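Local coordinates for acyl-CoA Binding Protein (Moniliophthora perniciosa, PDB 3FP5) that probably binds long-chain acyl-CoA esters and serves in their transport and storage in fatty acid metabolism, as acyl-CoA binding proteins do, at residues V46-P51 against A60-W65. Residues are numbered along the deposited sequence; the frame is centred on the assembly and turned at random.
Sequences VNISRP and AKWDAW
The indole of W62 lies flat against the backbone of R50. R50 CA sits over the five-membered ring, 3.5 Å from its centroid and 6° off the normal. W62 NE1 donates to I48 O at 2.8 Å. The oxygen lies in the indole plane, but the donor stands 50° out of the carbonyl plane. V46 CG2 presses on W62 NE1 at 3.3 Å. V46 CA sits over one face of W65, toward its rim. That ring is the buried part of the contact, and its NE1 bonds to G44 O. This is an all-helical acyl-CoA-binding fold, and here the loop between helices 28-42 and 56-66 folds back on the second of them. The exposed bend at N47 and I48 is looser. N47 OD1 touches W65 CH2 at 3.4 Å, oblique to the ring, while I48 CG1 lies against W62 CD1. R50 CG is anti to the backbone N (chi1 -173°), which lays it 3.6 Å from W62 CE3 and sends the extended chain on to D63. There a side-on salt bridge clasps the margin firmly. R50 NE gives a hydrogen bond to D63 OD1 and R50 NH2 to D63 OD2, both 2.8 Å, with the two groups nearly coplanar.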
loop_
_atom_site.group_PDB
_atom_site.type_symbol
_atom_site.label_atom_id
_atom_site.label_comp_id
_atom_site.label_asym_id
_atom_site.label_seq_id
_atom_site.Cartn_x
_atom_site.Cartn_y
_atom_site.Cartn_z
ATOM N N VAL A 46 -5.467 13.574 -4.700
ATOM C CA VAL A 46 -5.246 13.419 -6.131
ATOM C C VAL A 46 -5.111 14.785 -6.804
ATOM O O VAL A 46 -5.932 15.681 -6.589
ATOM C CB VAL A 46 -6.376 12.576 -6.773
ATOM C CG1 VAL A 46 -7.733 13.234 -6.577
ATOM C CG2 VAL A 46 -6.075 12.292 -8.234
ATOM N N ASN A 47 -4.071 14.936 -7.624
ATOM C CA ASN A 47 -3.682 16.240 -8.156
ATOM C C ASN A 47 -3.613 16.291 -9.689
ATOM O O ASN A 47 -3.052 17.236 -10.265
ATOM C CB ASN A 47 -2.328 16.637 -7.565
ATOM C CG ASN A 47 -1.223 15.661 -7.942
ATOM O OD1 ASN A 47 -1.469 14.671 -8.630
ATOM N ND2 ASN A 47 0.001 15.952 -7.514
ATOM N N ILE A 48 -4.190 15.282 -10.340
ATOM C CA ILE A 48 -4.248 15.224 -11.801
ATOM C C ILE A 48 -5.642 14.819 -12.246
ATOM O O ILE A 48 -6.415 14.281 -11.454
ATOM C CB ILE A 48 -3.263 14.183 -12.359
ATOM C CG1 ILE A 48 -3.556 12.806 -11.754
ATOM C CG2 ILE A 48 -1.825 14.608 -12.085
ATOM C CD1 ILE A 48 -2.744 11.674 -12.376
ATOM N N SER A 49 -5.963 15.082 -13.510
ATOM C CA SER A 49 -7.244 14.661 -14.069
ATOM C C SER A 49 -7.219 13.168 -14.381
ATOM O O SER A 49 -6.152 12.575 -14.539
ATOM C CB SER A 49 -7.590 15.464 -15.329
ATOM O OG SER A 49 -8.029 16.771 -14.995
ATOM N N ARG A 50 -8.397 12.563 -14.456
ATOM C CA ARG A 50 -8.493 11.138 -14.738
ATOM C C ARG A 50 -7.944 10.860 -16.128
ATOM O O ARG A 50 -8.228 11.603 -17.069
ATOM C CB ARG A 50 -9.946 10.685 -14.653
ATOM C CG ARG A 50 -10.152 9.185 -14.764
ATOM C CD ARG A 50 -11.600 8.857 -14.456
ATOM N NE ARG A 50 -11.845 7.435 -14.222
ATOM C CZ ARG A 50 -12.421 6.618 -15.101
ATOM N NH1 ARG A 50 -12.794 7.077 -16.293
ATOM N NH2 ARG A 50 -12.623 5.344 -14.794
ATOM N N PRO A 51 -7.144 9.794 -16.263
ATOM C CA PRO A 51 -6.645 9.414 -17.588
ATOM C C PRO A 51 -7.789 9.063 -18.530
ATOM O O PRO A 51 -8.925 8.870 -18.081
ATOM C CB PRO A 51 -5.817 8.154 -17.300
ATOM C CG PRO A 51 -5.431 8.269 -15.880
ATOM C CD PRO A 51 -6.540 8.987 -15.187
ATOM N N ALA A 60 -7.783 2.989 -13.523
ATOM C CA ALA A 60 -8.077 2.176 -12.344
ATOM C C ALA A 60 -7.304 2.719 -11.139
ATOM O O ALA A 60 -7.852 2.879 -10.045
ATOM C CB ALA A 60 -7.721 0.721 -12.594
ATOM N N LYS A 61 -6.031 3.023 -11.354
ATOM C CA LYS A 61 -5.211 3.637 -10.318
ATOM C C LYS A 61 -5.778 4.983 -9.885
ATOM O O LYS A 61 -5.855 5.279 -8.686
ATOM C CB LYS A 61 -3.777 3.820 -10.816
ATOM C CG LYS A 61 -2.973 2.539 -10.908
ATOM C CD LYS A 61 -1.639 2.819 -11.602
ATOM C CE LYS A 61 -0.642 1.701 -11.370
ATOM N NZ LYS A 61 0.723 2.091 -11.821
ATOM N N TRP A 62 -6.173 5.801 -10.856
ATOM C CA TRP A 62 -6.694 7.129 -10.541
ATOM C C TRP A 62 -7.963 7.020 -9.694
ATOM O O TRP A 62 -8.114 7.705 -8.669
ATOM C CB TRP A 62 -6.971 7.907 -11.827
ATOM C CG TRP A 62 -7.314 9.346 -11.587
ATOM C CD1 TRP A 62 -6.453 10.399 -11.580
ATOM C CD2 TRP A 62 -8.609 9.879 -11.291
ATOM N NE1 TRP A 62 -7.134 11.566 -11.314
ATOM C CE2 TRP A 62 -8.460 11.271 -11.132
ATOM C CE3 TRP A 62 -9.880 9.316 -11.154
ATOM C CZ2 TRP A 62 -9.536 12.111 -10.846
ATOM C CZ3 TRP A 62 -10.952 10.154 -10.867
ATOM C CH2 TRP A 62 -10.772 11.530 -10.722
ATOM N N ASP A 63 -8.881 6.164 -10.130
ATOM C CA ASP A 63 -10.129 5.960 -9.391
ATOM C C ASP A 63 -9.861 5.582 -7.929
ATOM O O ASP A 63 -10.502 6.117 -7.019
ATOM C CB ASP A 63 -10.973 4.879 -10.068
ATOM C CG ASP A 63 -11.597 5.364 -11.364
ATOM O OD1 ASP A 63 -11.604 6.590 -11.599
ATOM O OD2 ASP A 63 -12.066 4.514 -12.153
ATOM N N ALA A 64 -8.915 4.675 -7.714
ATOM C CA ALA A 64 -8.563 4.258 -6.351
ATOM C C ALA A 64 -8.055 5.433 -5.524
ATOM O O ALA A 64 -8.530 5.679 -4.414
ATOM C CB ALA A 64 -7.530 3.141 -6.373
ATOM N N TRP A 65 -7.094 6.164 -6.080
ATOM C CA TRP A 65 -6.559 7.354 -5.436
ATOM C C TRP A 65 -7.660 8.384 -5.135
ATOM O O TRP A 65 -7.750 8.896 -4.014
ATOM C CB TRP A 65 -5.445 7.960 -6.303
ATOM C CG TRP A 65 -4.663 9.042 -5.637
ATOM C CD1 TRP A 65 -4.695 9.394 -4.318
ATOM C CD2 TRP A 65 -3.711 9.908 -6.259
ATOM N NE1 TRP A 65 -3.821 10.435 -4.083
ATOM C CE2 TRP A 65 -3.207 10.770 -5.260
ATOM C CE3 TRP A 65 -3.236 10.045 -7.564
ATOM C CZ2 TRP A 65 -2.247 11.748 -5.528
ATOM C CZ3 TRP A 65 -2.283 11.021 -7.827
ATOM C CH2 TRP A 65 -1.802 11.859 -6.818
HETATM O O HOH W 1 -7.020 11.539 -3.283
#